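Local coordinates for protein beta-N-acetylhexosaminidase (Streptomyces plicatus, PDB 1JAK) that hydrolyses terminal N-acetylhexosamine residues from glycans as a family 20 glycoside hydrolase, probably by substrate-assisted catalysis, at residues Ala39-Thr44 against Gly84-Arg89; Arg182-Lys187 against Ala241-Glu246; Gln199-Ala204 against Asp299-Glu304; Leu390-Ala395 against Tyr424-Ala429. All coordinates share one frame; numbering follows the deposited sequence.

Interaction 1: Ala39-Thr44 against Gly84-Arg89; sequences APYRIT and GGIRLR
Tyr41 lays one face of its ring over the backbone of Gly85, and the packing is tight there: Tyr41 OH stands 3.3 Å from Gly85 CA, while Gly85 O sits over the ring face, 3.7 Å from Tyr41 CZ. Glycine suits the place because a side chain on Gly85 would point straight into the phenol oxygen. The ring is carried there by a first torsion that sets CG anti to the backbone N (chi1 173°). Beyond the glycine the fit slackens into ordinary apolar packing. Ile86 crosses the tyrosine at about a right angle, its CG1 4.2 Å from Tyr41 CE2, and its outer methyl CD1 meets Ile43 CD1 at 3.9 Å. Leu64 and Leu68 of helix 55-72 continue this apolar layer, so the branched isoleucines lie between sheet and helix. The neighbouring Arg42 is exposed, marking the solvent side. The two segments belong to the mixed sheet of family 20 domain 2, yet no hydrogen bond joins them directly. Tyr41 OH bonds instead to Thr47 OG1. The contact therefore depends on shape and burial, with the phenol oxygen satisfied by Thr47, a few residues further along the chain.

Interaction 2: Arg182-Lys187 against Ala241-Glu246; sequences RVARYK and ASRHLE
Val183 turns CG1 anti to its carbonyl carbon (chi1 -51°), which puts CG2 between the backbone N and the carbonyl carbon, and it is this CG2 that meets Leu245. The branch Leu245 CD1 comes within 3.7 Å of Val183 CG2, the two side chains passing each other at a slant. Beside them Ala184 points its methyl at the other segment, where Ala184 CB lies 4.1 Å from Arg243 CG. A methyl is small enough to let the backbones approach, and the arginine offers only its aliphatic stem. Bent at chi2, Arg243 leads its guanidinium away: NH1 donates to Ser242 OG over 3.0 Å, the oxygen tilted slightly from the guanidinium plane, while NE forms a salt bridge with Asp181. Helices 173-184 and 230-242 of the barrel domain thus meet near their C-terminal ends. The second closes in a Schellman motif, with His244 at positive phi as C-prime residue and His244 N bonded to Ala241 O, and the turn delivers Leu245 to the interface just before strand 246-250. Only apolar groups meet across the segments, which implies a hydrophobic seam, with the guanidinium of Arg243 drawn off to Ser242 and Asp181 at its margin.

Interaction 3: Gln199-Ala204 against Asp299-Glu304; sequences QGWRIA and DDVIGE
Trp201 carries the contact, pushing the six-membered end of its indole toward Val301 on helix 292-307. The loop leads up to it from Gln199, whose side-chain oxygen accepts from Arg168 of the inhibitor pocket, and then through Gly200. Trp201 sets its CG anti to the backbone N (chi1 -178°), and the ring reaches out so that Val301 CG1 sits at its edge, near the ring plane, 3.8 Å from Trp201 CZ2. The other valine methyl, CG2, is 4.1 Å from the same CZ2 but stands off the ring plane. The segment belongs to the long loop after strand 190-194 of the alpha/beta (TIM) barrel, and the indole packs between this loop and the helix, with Ala259 and Ala260 of helix 258-263 also against it. With an alanine here, Val301 would probably lose its aromatic neighbour and Ile203 O its indole donor. Arg202 bonds backbone carbonyls, among them Val166 O. Next, Ile203 O receives the hydrogen of Trp201 NE1 over 2.7 Å, in the indole plane but bent at the hydrogen to 131°. Ala204 ends the segment near Glu304, whose carboxylate is taken up by Lys230 and Ser207 rather than by the loop segment.

Interaction 4: Leu390-Ala395 against Tyr424-Ala429; sequences LILSPA and YDWDPA
Trp426 and Leu392, with Pro394 beside them, join a strand of the alpha/beta barrel to the loop that leads from helix 420-424 to the next strand. Leu392, the last residue of strand 389-392, extends CD1 to the indole's edge, 4.1 Å from Trp426 CZ3 and near the ring plane. The same methyl reaches over to Pro428, where it lies 3.5 Å from the carbonyl oxygen Pro428 O. A leucine suits the spot, since it reaches far enough for one terminal methyl to meet indole and proline together. Trp426 has CG between the backbone N and the carbonyl carbon (chi1 55°), an orientation that sends the broad six-membered part of the indole across to the strand. NE1 donates to Ser423 O, just before the segment, so carbon atoms of the indole meet the strand. A serine in place of Trp426 would probably open a gap beside Leu392 and Pro394 and leave Ser423 O without its indole donor. Within the loop Asp427 forms an Asx turn, its OD1 accepting from Ala429 N. Pro394, whose ring is compact and rigid, and the indole reach toward each other, Pro394 CD meeting Trp426 CH2 obliquely at 3.8 Å.

Overall arrangement
Interaction 1 belongs to family 20 domain 2, whereas interactions 2, 3 and 4 all lie in the catalytic domain. Interaction 2 is the nearest of these to interaction 1, with centres about 23 Å apart, and it sits about 8 Å from the centre of the chain; interactions 1 and 3 lie on opposite sides of that centre, their own centres about 47 Å apart. Along the sequence the segments of interactions 2 and 3 alternate, while interaction 4 follows both. None of the four touches another. Interactions 3 and 4 lie outside the inhibitor's direct shell, in different parts of the barrel: the side chain of Trp201 is about 14 Å from the bound inhibitor and that of Pro394 about 11 Å.

Interaction 1: Ala39-Thr44 against Gly84-Arg89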
loop_
_atom_site.group_PDB
_atom_site.type_symbol
_atom_site.label_atom_id
_atom_site.label_comp_id
_atom_site.label_asym_id
_atom_site.label_seq_id
_atom_site.Cartn_x
_atom_site.Cartn_y
_atom_site.Cartn_z
ATOM N N ALA A 39 29.226 -15.613 -13.358
ATOM C CA ALA A 39 28.177 -16.213 -14.165
ATOM C C ALA A 39 26.864 -16.220 -13.394
ATOM O O ALA A 39 26.851 -16.164 -12.168
ATOM C CB ALA A 39 28.565 -17.632 -14.550
ATOM N N PRO A 40 25.738 -16.295 -14.110
ATOM C CA PRO A 40 24.426 -16.304 -13.463
ATOM C C PRO A 40 24.051 -17.681 -12.943
ATOM O O PRO A 40 24.774 -18.660 -13.155
ATOM C CB PRO A 40 23.503 -15.872 -14.587
ATOM C CG PRO A 40 24.113 -16.578 -15.763
ATOM C CD PRO A 40 25.595 -16.296 -15.577
ATOM N N TYR A 41 22.924 -17.744 -12.245
ATOM C CA TYR A 41 22.412 -19.011 -11.759
ATOM C C TYR A 41 21.301 -19.349 -12.734
ATOM O O TYR A 41 20.686 -18.453 -13.320
ATOM C CB TYR A 41 21.816 -18.894 -10.355
ATOM C CG TYR A 41 21.135 -20.173 -9.906
ATOM C CD1 TYR A 41 21.859 -21.360 -9.777
ATOM C CD2 TYR A 41 19.765 -20.208 -9.643
ATOM C CE1 TYR A 41 21.237 -22.551 -9.400
ATOM C CE2 TYR A 41 19.133 -21.394 -9.265
ATOM C CZ TYR A 41 19.875 -22.561 -9.147
ATOM O OH TYR A 41 19.258 -23.740 -8.784
ATOM N N ARG A 42 21.042 -20.636 -12.916
ATOM C CA ARG A 42 19.991 -21.059 -13.818
ATOM C C ARG A 42 19.137 -22.082 -13.092
ATOM O O ARG A 42 19.636 -23.124 -12.671
ATOM C CB ARG A 42 20.593 -21.696 -15.070
ATOM C CG ARG A 42 19.606 -21.924 -16.198
ATOM C CD ARG A 42 20.167 -22.932 -17.186
ATOM N NE ARG A 42 19.517 -22.869 -18.490
ATOM C CZ ARG A 42 19.986 -22.178 -19.524
ATOM N NH1 ARG A 42 21.113 -21.485 -19.410
ATOM N NH2 ARG A 42 19.335 -22.190 -20.680
ATOM N N ILE A 43 17.856 -21.779 -12.917
ATOM C CA ILE A 43 16.970 -22.725 -12.254
ATOM C C ILE A 43 16.676 -23.838 -13.252
ATOM O O ILE A 43 16.317 -23.564 -14.401
ATOM C CB ILE A 43 15.628 -22.071 -11.850
ATOM C CG1 ILE A 43 15.879 -20.843 -10.972
ATOM C CG2 ILE A 43 14.766 -23.083 -11.104
ATOM C CD1 ILE A 43 14.604 -20.138 -10.530
ATOM N N THR A 44 16.856 -25.088 -12.831
ATOM C CA THR A 44 16.567 -26.224 -13.700
ATOM C C THR A 44 15.514 -27.103 -13.029
ATOM O O THR A 44 15.199 -26.914 -11.855
ATOM C CB THR A 44 17.846 -27.042 -14.032
ATOM O OG1 THR A 44 18.477 -27.485 -12.828
ATOM C CG2 THR A 44 18.824 -26.187 -14.832
ATOM N N GLY A 84 19.947 -27.108 -1.407
ATOM C CA GLY A 84 19.154 -26.635 -2.528
ATOM C C GLY A 84 19.749 -25.519 -3.371
ATOM O O GLY A 84 20.531 -24.700 -2.886
ATOM N N GLY A 85 19.356 -25.493 -4.643
ATOM C CA GLY A 85 19.832 -24.481 -5.571
ATOM C C GLY A 85 19.405 -23.085 -5.159
ATOM O O GLY A 85 20.087 -22.107 -5.460
ATOM N N ILE A 86 18.258 -22.989 -4.497
ATOM C CA ILE A 86 17.760 -21.710 -4.002
ATOM C C ILE A 86 17.657 -21.878 -2.496
ATOM O O ILE A 86 16.906 -22.723 -2.011
ATOM C CB ILE A 86 16.363 -21.366 -4.567
ATOM C CG1 ILE A 86 16.455 -21.142 -6.076
ATOM C CG2 ILE A 86 15.823 -20.109 -3.883
ATOM C CD1 ILE A 86 15.117 -20.892 -6.749
ATOM N N ARG A 87 18.421 -21.085 -1.755
ATOM C CA ARG A 87 18.413 -21.187 -0.304
ATOM C C ARG A 87 17.945 -19.912 0.376
ATOM O O ARG A 87 18.403 -18.818 0.051
ATOM C CB ARG A 87 19.811 -21.541 0.208
ATOM C CG ARG A 87 19.932 -21.585 1.731
ATOM C CD ARG A 87 20.341 -22.967 2.213
ATOM N NE ARG A 87 20.620 -23.017 3.649
ATOM C CZ ARG A 87 19.712 -22.846 4.608
ATOM N NH1 ARG A 87 18.441 -22.606 4.305
ATOM N NH2 ARG A 87 20.076 -22.923 5.883
ATOM N N LEU A 88 17.022 -20.074 1.317
ATOM C CA LEU A 88 16.496 -18.959 2.091
ATOM C C LEU A 88 16.985 -19.217 3.510
ATOM O O LEU A 88 16.605 -20.209 4.132
ATOM C CB LEU A 88 14.964 -18.954 2.048
ATOM C CG LEU A 88 14.334 -18.998 0.651
ATOM C CD1 LEU A 88 12.816 -18.904 0.775
ATOM C CD2 LEU A 88 14.869 -17.855 -0.199
ATOM N N ARG A 89 17.840 -18.338 4.019
ATOM C CA ARG A 89 18.374 -18.540 5.356
ATOM C C ARG A 89 18.283 -17.344 6.283
ATOM O O ARG A 89 18.520 -16.205 5.880
ATOM C CB ARG A 89 19.829 -19.008 5.265
ATOM C CG ARG A 89 20.729 -18.122 4.424
ATOM C CD ARG A 89 22.066 -18.807 4.156
ATOM N NE ARG A 89 22.852 -18.992 5.374
ATOM C CZ ARG A 89 23.510 -18.017 5.992
ATOM N NH1 ARG A 89 23.480 -16.782 5.507
ATOM N NH2 ARG A 89 24.200 -18.274 7.095
#

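Interaction 2: Arg182-Lys187 against Ala241-Glu246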
loop_
_atom_site.group_PDB
_atom_site.type_symbol
_atom_site.label_atom_id
_atom_site.label_comp_id
_atom_site.label_asym_id
_atom_site.label_seq_id
_atom_site.Cartn_x
_atom_site.Cartn_y
_atom_site.Cartn_z
ATOM N N ARG A 182 -0.483 -7.215 -6.007
ATOM C CA ARG A 182 0.096 -6.200 -6.878
ATOM C C ARG A 182 1.119 -5.373 -6.102
ATOM O O ARG A 182 2.227 -5.127 -6.585
ATOM C CB ARG A 182 -0.980 -5.241 -7.409
ATOM C CG ARG A 182 -2.047 -5.868 -8.298
ATOM C CD ARG A 182 -1.471 -6.400 -9.607
ATOM N NE ARG A 182 -2.520 -6.619 -10.600
ATOM C CZ ARG A 182 -2.802 -7.792 -11.162
ATOM N NH1 ARG A 182 -2.115 -8.880 -10.835
ATOM N NH2 ARG A 182 -3.771 -7.874 -12.065
ATOM N N VAL A 183 0.750 -4.947 -4.896
ATOM C CA VAL A 183 1.645 -4.107 -4.102
ATOM C C VAL A 183 2.817 -4.850 -3.474
ATOM O O VAL A 183 3.891 -4.275 -3.296
ATOM C CB VAL A 183 0.874 -3.337 -2.994
ATOM C CG1 VAL A 183 -0.325 -2.617 -3.603
ATOM C CG2 VAL A 183 0.436 -4.278 -1.888
ATOM N N ALA A 184 2.617 -6.126 -3.154
ATOM C CA ALA A 184 3.673 -6.932 -2.547
ATOM C C ALA A 184 4.920 -6.985 -3.429
ATOM O O ALA A 184 6.036 -7.135 -2.934
ATOM C CB ALA A 184 3.160 -8.345 -2.283
ATOM N N ARG A 185 4.727 -6.852 -4.737
ATOM C CA ARG A 185 5.836 -6.894 -5.686
ATOM C C ARG A 185 6.898 -5.840 -5.428
ATOM O O ARG A 185 8.069 -6.045 -5.740
ATOM C CB ARG A 185 5.332 -6.678 -7.117
ATOM C CG ARG A 185 4.521 -7.815 -7.710
ATOM C CD ARG A 185 3.868 -7.364 -9.017
ATOM N NE ARG A 185 3.120 -8.448 -9.650
ATOM C CZ ARG A 185 3.645 -9.322 -10.505
ATOM N NH1 ARG A 185 4.926 -9.241 -10.845
ATOM N NH2 ARG A 185 2.891 -10.293 -11.005
ATOM N N TYR A 186 6.489 -4.715 -4.853
ATOM C CA TYR A 186 7.412 -3.608 -4.652
ATOM C C TYR A 186 7.839 -3.290 -3.224
ATOM O O TYR A 186 8.264 -2.176 -2.920
ATOM C CB TYR A 186 6.824 -2.380 -5.353
ATOM C CG TYR A 186 6.424 -2.726 -6.770
ATOM C CD1 TYR A 186 7.389 -3.057 -7.724
ATOM C CD2 TYR A 186 5.081 -2.858 -7.125
ATOM C CE1 TYR A 186 7.028 -3.520 -8.988
ATOM C CE2 TYR A 186 4.708 -3.324 -8.391
ATOM C CZ TYR A 186 5.689 -3.657 -9.313
ATOM O OH TYR A 186 5.335 -4.156 -10.549
ATOM N N LYS A 187 7.719 -4.286 -2.356
ATOM C CA LYS A 187 8.145 -4.171 -0.971
ATOM C C LYS A 187 7.377 -3.200 -0.076
ATOM O O LYS A 187 7.912 -2.719 0.920
ATOM C CB LYS A 187 9.651 -3.864 -0.928
ATOM C CG LYS A 187 10.505 -4.896 -1.683
ATOM C CD LYS A 187 12.001 -4.644 -1.495
ATOM C CE LYS A 187 12.864 -5.682 -2.223
ATOM N NZ LYS A 187 12.880 -5.496 -3.707
ATOM N N ALA A 241 -0.935 -10.225 5.968
ATOM C CA ALA A 241 0.171 -10.578 6.852
ATOM C C ALA A 241 1.116 -11.575 6.184
ATOM O O ALA A 241 2.335 -11.487 6.354
ATOM C CB ALA A 241 -0.367 -11.154 8.164
ATOM N N SER A 242 0.562 -12.516 5.422
ATOM C CA SER A 242 1.388 -13.512 4.740
ATOM C C SER A 242 2.198 -12.849 3.624
ATOM O O SER A 242 3.164 -13.423 3.119
ATOM C CB SER A 242 0.520 -14.645 4.171
ATOM O OG SER A 242 -0.309 -14.193 3.115
ATOM N N ARG A 243 1.791 -11.641 3.239
ATOM C CA ARG A 243 2.497 -10.875 2.215
ATOM C C ARG A 243 3.250 -9.735 2.907
ATOM O O ARG A 243 3.676 -8.768 2.272
ATOM C CB ARG A 243 1.516 -10.305 1.182
ATOM C CG ARG A 243 1.255 -11.198 -0.035
ATOM C CD ARG A 243 0.600 -12.518 0.330
ATOM N NE ARG A 243 0.352 -13.344 -0.853
ATOM C CZ ARG A 243 0.125 -14.655 -0.817
ATOM N NH1 ARG A 243 0.111 -15.299 0.343
ATOM N NH2 ARG A 243 -0.073 -15.329 -1.942
ATOM N N HIS A 244 3.395 -9.865 4.222
ATOM C CA HIS A 244 4.100 -8.890 5.049
ATOM C C HIS A 244 3.619 -7.457 4.918
ATOM O O HIS A 244 4.409 -6.511 4.801
ATOM C CB HIS A 244 5.600 -9.006 4.788
ATOM C CG HIS A 244 6.156 -10.327 5.215
ATOM N ND1 HIS A 244 6.536 -10.585 6.515
ATOM C CD2 HIS A 244 6.266 -11.501 4.551
ATOM C CE1 HIS A 244 6.851 -11.862 6.634
ATOM N NE2 HIS A 244 6.695 -12.441 5.457
ATOM N N LEU A 245 2.299 -7.317 4.948
ATOM C CA LEU A 245 1.642 -6.026 4.884
ATOM C C LEU A 245 0.849 -5.883 6.173
ATOM O O LEU A 245 0.002 -6.722 6.486
ATOM C CB LEU A 245 0.682 -5.963 3.691
ATOM C CG LEU A 245 1.315 -5.880 2.303
ATOM C CD1 LEU A 245 0.266 -6.155 1.242
ATOM C CD2 LEU A 245 1.929 -4.503 2.108
ATOM N N GLU A 246 1.149 -4.835 6.932
ATOM C CA GLU A 246 0.442 -4.555 8.175
ATOM C C GLU A 246 -0.784 -3.753 7.745
ATOM O O GLU A 246 -0.648 -2.719 7.095
ATOM C CB GLU A 246 1.342 -3.729 9.098
ATOM C CG GLU A 246 0.727 -3.330 10.435
ATOM C CD GLU A 246 1.735 -2.632 11.335
ATOM O OE1 GLU A 246 2.722 -2.083 10.802
ATOM O OE2 GLU A 246 1.538 -2.623 12.571
#

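Interaction 3: Gln199-Ala204 against Asp299-Glu304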
loop_
_atom_site.group_PDB
_atom_site.type_symbol
_atom_site.label_atom_id
_atom_site.label_comp_id
_atom_site.label_asym_id
_atom_site.label_seq_id
_atom_site.Cartn_x
_atom_site.Cartn_y
_atom_site.Cartn_z
ATOM N N GLN A 199 -20.384 7.014 0.513
ATOM C CA GLN A 199 -21.082 6.058 -0.336
ATOM C C GLN A 199 -21.140 4.627 0.190
ATOM O O GLN A 199 -21.722 3.749 -0.453
ATOM C CB GLN A 199 -20.464 6.072 -1.737
ATOM C CG GLN A 199 -20.464 7.460 -2.382
ATOM C CD GLN A 199 -19.199 8.253 -2.097
ATOM O OE1 GLN A 199 -18.518 8.029 -1.095
ATOM N NE2 GLN A 199 -18.888 9.197 -2.978
ATOM N N GLY A 200 -20.552 4.383 1.357
ATOM C CA GLY A 200 -20.594 3.037 1.894
ATOM C C GLY A 200 -19.842 2.800 3.189
ATOM O O GLY A 200 -18.835 3.451 3.469
ATOM N N TRP A 201 -20.357 1.864 3.981
ATOM C CA TRP A 201 -19.751 1.463 5.247
ATOM C C TRP A 201 -19.400 0.004 4.971
ATOM O O TRP A 201 -20.291 -0.810 4.742
ATOM C CB TRP A 201 -20.766 1.575 6.387
ATOM C CG TRP A 201 -20.157 1.213 7.689
ATOM C CD1 TRP A 201 -19.954 -0.047 8.180
ATOM C CD2 TRP A 201 -19.579 2.114 8.637
ATOM N NE1 TRP A 201 -19.278 0.016 9.377
ATOM C CE2 TRP A 201 -19.037 1.332 9.680
ATOM C CE3 TRP A 201 -19.465 3.513 8.705
ATOM C CZ2 TRP A 201 -18.388 1.901 10.782
ATOM C CZ3 TRP A 201 -18.821 4.079 9.800
ATOM C CH2 TRP A 201 -18.290 3.271 10.826
ATOM N N ARG A 202 -18.112 -0.326 5.014
ATOM C CA ARG A 202 -17.680 -1.665 4.633
ATOM C C ARG A 202 -17.220 -2.682 5.671
ATOM O O ARG A 202 -16.605 -3.684 5.305
ATOM C CB ARG A 202 -16.592 -1.533 3.563
ATOM C CG ARG A 202 -16.931 -0.562 2.429
ATOM C CD ARG A 202 -18.205 -0.956 1.683
ATOM N NE ARG A 202 -18.440 -0.081 0.535
ATOM C CZ ARG A 202 -19.617 0.074 -0.065
ATOM N NH1 ARG A 202 -20.679 -0.593 0.371
ATOM N NH2 ARG A 202 -19.737 0.913 -1.087
ATOM N N ILE A 203 -17.494 -2.447 6.949
ATOM C CA ILE A 203 -17.098 -3.418 7.968
ATOM C C ILE A 203 -18.251 -3.631 8.941
ATOM O O ILE A 203 -18.809 -2.675 9.473
ATOM C CB ILE A 203 -15.823 -2.968 8.737
ATOM C CG1 ILE A 203 -15.459 -4.007 9.802
ATOM C CG2 ILE A 203 -16.037 -1.602 9.370
ATOM C CD1 ILE A 203 -15.105 -5.378 9.239
ATOM N N ALA A 204 -18.619 -4.890 9.157
ATOM C CA ALA A 204 -19.722 -5.205 10.058
ATOM C C ALA A 204 -19.397 -4.857 11.508
ATOM O O ALA A 204 -18.372 -5.270 12.046
ATOM C CB ALA A 204 -20.089 -6.687 9.944
ATOM N N ASP A 299 -16.932 5.276 20.004
ATOM C CA ASP A 299 -16.264 4.345 20.903
ATOM C C ASP A 299 -16.592 2.902 20.520
ATOM O O ASP A 299 -15.697 2.054 20.472
ATOM C CB ASP A 299 -16.664 4.621 22.354
ATOM C CG ASP A 299 -15.848 3.809 23.345
ATOM O OD1 ASP A 299 -16.111 2.600 23.476
ATOM O OD2 ASP A 299 -14.936 4.377 23.981
ATOM N N ASP A 300 -17.864 2.626 20.234
ATOM C CA ASP A 300 -18.273 1.275 19.849
ATOM C C ASP A 300 -17.556 0.813 18.582
ATOM O O ASP A 300 -17.038 -0.305 18.520
ATOM C CB ASP A 300 -19.787 1.192 19.607
ATOM C CG ASP A 300 -20.600 1.233 20.891
ATOM O OD1 ASP A 300 -20.054 0.910 21.968
ATOM O OD2 ASP A 300 -21.798 1.569 20.814
ATOM N N VAL A 301 -17.531 1.675 17.570
ATOM C CA VAL A 301 -16.888 1.333 16.305
ATOM C C VAL A 301 -15.377 1.140 16.428
ATOM O O VAL A 301 -14.837 0.140 15.952
ATOM C CB VAL A 301 -17.177 2.402 15.230
ATOM C CG1 VAL A 301 -16.340 2.134 13.983
ATOM C CG2 VAL A 301 -18.655 2.381 14.874
ATOM N N ILE A 302 -14.696 2.087 17.061
ATOM C CA ILE A 302 -13.251 1.982 17.219
ATOM C C ILE A 302 -12.886 0.762 18.063
ATOM O O ILE A 302 -11.885 0.088 17.802
ATOM C CB ILE A 302 -12.674 3.268 17.857
ATOM C CG1 ILE A 302 -12.787 4.424 16.855
ATOM C CG2 ILE A 302 -11.228 3.046 18.279
ATOM C CD1 ILE A 302 -12.265 5.760 17.364
ATOM N N GLY A 303 -13.706 0.469 19.068
ATOM C CA GLY A 303 -13.437 -0.683 19.911
ATOM C C GLY A 303 -13.530 -1.984 19.135
ATOM O O GLY A 303 -12.665 -2.859 19.259
ATOM N N GLU A 304 -14.578 -2.121 18.328
ATOM C CA GLU A 304 -14.761 -3.335 17.546
ATOM C C GLU A 304 -13.709 -3.462 16.451
ATOM O O GLU A 304 -13.252 -4.565 16.149
ATOM C CB GLU A 304 -16.173 -3.384 16.943
ATOM C CG GLU A 304 -17.256 -3.706 17.975
ATOM C CD GLU A 304 -18.574 -4.139 17.357
ATOM O OE1 GLU A 304 -18.547 -4.877 16.347
ATOM O OE2 GLU A 304 -19.639 -3.766 17.893
#

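Interaction 4: Leu390-Ala395 against Tyr424-Ala429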
loop_
_atom_site.group_PDB
_atom_site.type_symbol
_atom_site.label_atom_id
_atom_site.label_comp_id
_atom_site.label_asym_id
_atom_site.label_seq_id
_atom_site.Cartn_x
_atom_site.Cartn_y
_atom_site.Cartn_z
ATOM N N LEU A 390 5.272 11.921 10.182
ATOM C CA LEU A 390 4.701 12.331 8.905
ATOM C C LEU A 390 4.699 11.238 7.846
ATOM O O LEU A 390 5.724 10.611 7.590
ATOM C CB LEU A 390 5.466 13.534 8.354
ATOM C CG LEU A 390 4.917 14.940 8.589
ATOM C CD1 LEU A 390 4.505 15.131 10.032
ATOM C CD2 LEU A 390 5.983 15.944 8.176
ATOM N N ILE A 391 3.536 11.021 7.239
ATOM C CA ILE A 391 3.387 10.051 6.157
ATOM C C ILE A 391 3.105 10.933 4.947
ATOM O O ILE A 391 2.114 11.664 4.931
ATOM C CB ILE A 391 2.182 9.124 6.385
ATOM C CG1 ILE A 391 2.417 8.251 7.621
ATOM C CG2 ILE A 391 1.952 8.265 5.149
ATOM C CD1 ILE A 391 1.150 7.617 8.162
ATOM N N LEU A 392 3.967 10.879 3.939
ATOM C CA LEU A 392 3.781 11.725 2.766
ATOM C C LEU A 392 3.085 11.059 1.588
ATOM O O LEU A 392 3.552 10.046 1.076
ATOM C CB LEU A 392 5.135 12.274 2.301
ATOM C CG LEU A 392 5.921 13.087 3.335
ATOM C CD1 LEU A 392 7.227 13.562 2.715
ATOM C CD2 LEU A 392 5.090 14.275 3.808
ATOM N N SER A 393 1.960 11.640 1.171
ATOM C CA SER A 393 1.192 11.148 0.028
ATOM C C SER A 393 0.529 12.354 -0.646
ATOM O O SER A 393 -0.698 12.481 -0.655
ATOM C CB SER A 393 0.126 10.134 0.477
ATOM O OG SER A 393 -0.853 10.733 1.310
ATOM N N PRO A 394 1.342 13.255 -1.227
ATOM C CA PRO A 394 0.852 14.462 -1.904
ATOM C C PRO A 394 -0.167 14.122 -2.986
ATOM O O PRO A 394 0.061 13.231 -3.803
ATOM C CB PRO A 394 2.125 15.079 -2.490
ATOM C CG PRO A 394 3.219 14.559 -1.575
ATOM C CD PRO A 394 2.802 13.127 -1.374
ATOM N N ALA A 395 -1.284 14.842 -2.992
ATOM C CA ALA A 395 -2.340 14.590 -3.968
ATOM C C ALA A 395 -1.899 14.811 -5.412
ATOM O O ALA A 395 -2.488 14.243 -6.332
ATOM C CB ALA A 395 -3.561 15.454 -3.653
ATOM N N TYR A 424 7.214 10.359 -9.421
ATOM C CA TYR A 424 8.483 9.822 -8.925
ATOM C C TYR A 424 9.559 10.834 -8.547
ATOM O O TYR A 424 10.293 10.642 -7.574
ATOM C CB TYR A 424 9.072 8.886 -9.992
ATOM C CG TYR A 424 10.475 8.383 -9.704
ATOM C CD1 TYR A 424 10.684 7.285 -8.871
ATOM C CD2 TYR A 424 11.593 9.008 -10.264
ATOM C CE1 TYR A 424 11.970 6.816 -8.600
ATOM C CE2 TYR A 424 12.890 8.549 -9.996
ATOM C CZ TYR A 424 13.068 7.452 -9.166
ATOM O OH TYR A 424 14.336 6.976 -8.909
ATOM N N ASP A 425 9.641 11.909 -9.319
ATOM C CA ASP A 425 10.688 12.906 -9.156
ATOM C C ASP A 425 10.687 13.876 -7.973
ATOM O O ASP A 425 10.583 15.089 -8.155
ATOM C CB ASP A 425 10.811 13.691 -10.464
ATOM C CG ASP A 425 12.244 14.055 -10.794
ATOM O OD1 ASP A 425 13.162 13.605 -10.072
ATOM O OD2 ASP A 425 12.448 14.786 -11.786
ATOM N N TRP A 426 10.818 13.337 -6.766
ATOM C CA TRP A 426 10.892 14.155 -5.561
ATOM C C TRP A 426 11.581 13.386 -4.435
ATOM O O TRP A 426 11.790 12.175 -4.538
ATOM C CB TRP A 426 9.504 14.657 -5.121
ATOM C CG TRP A 426 8.452 13.607 -4.900
ATOM C CD1 TRP A 426 7.821 12.860 -5.853
ATOM C CD2 TRP A 426 7.887 13.215 -3.642
ATOM N NE1 TRP A 426 6.895 12.029 -5.267
ATOM C CE2 TRP A 426 6.917 12.224 -3.911
ATOM C CE3 TRP A 426 8.106 13.603 -2.314
ATOM C CZ2 TRP A 426 6.167 11.615 -2.899
ATOM C CZ3 TRP A 426 7.360 12.999 -1.307
ATOM C CH2 TRP A 426 6.400 12.012 -1.608
ATOM N N ASP A 427 11.949 14.098 -3.373
ATOM C CA ASP A 427 12.651 13.506 -2.235
ATOM C C ASP A 427 11.856 13.720 -0.948
ATOM O O ASP A 427 11.688 14.854 -0.498
ATOM C CB ASP A 427 14.037 14.159 -2.115
ATOM C CG ASP A 427 14.864 13.605 -0.963
ATOM O OD1 ASP A 427 14.378 12.731 -0.217
ATOM O OD2 ASP A 427 16.020 14.059 -0.810
ATOM N N PRO A 428 11.353 12.632 -0.339
ATOM C CA PRO A 428 10.576 12.754 0.901
ATOM C C PRO A 428 11.275 13.540 2.014
ATOM O O PRO A 428 10.625 14.246 2.784
ATOM C CB PRO A 428 10.333 11.300 1.299
ATOM C CG PRO A 428 10.254 10.600 -0.026
ATOM C CD PRO A 428 11.392 11.231 -0.800
ATOM N N ALA A 429 12.598 13.419 2.089
ATOM C CA ALA A 429 13.378 14.092 3.127
ATOM C C ALA A 429 13.399 15.616 3.061
ATOM O O ALA A 429 13.524 16.280 4.092
ATOM C CB ALA A 429 14.809 13.561 3.118
#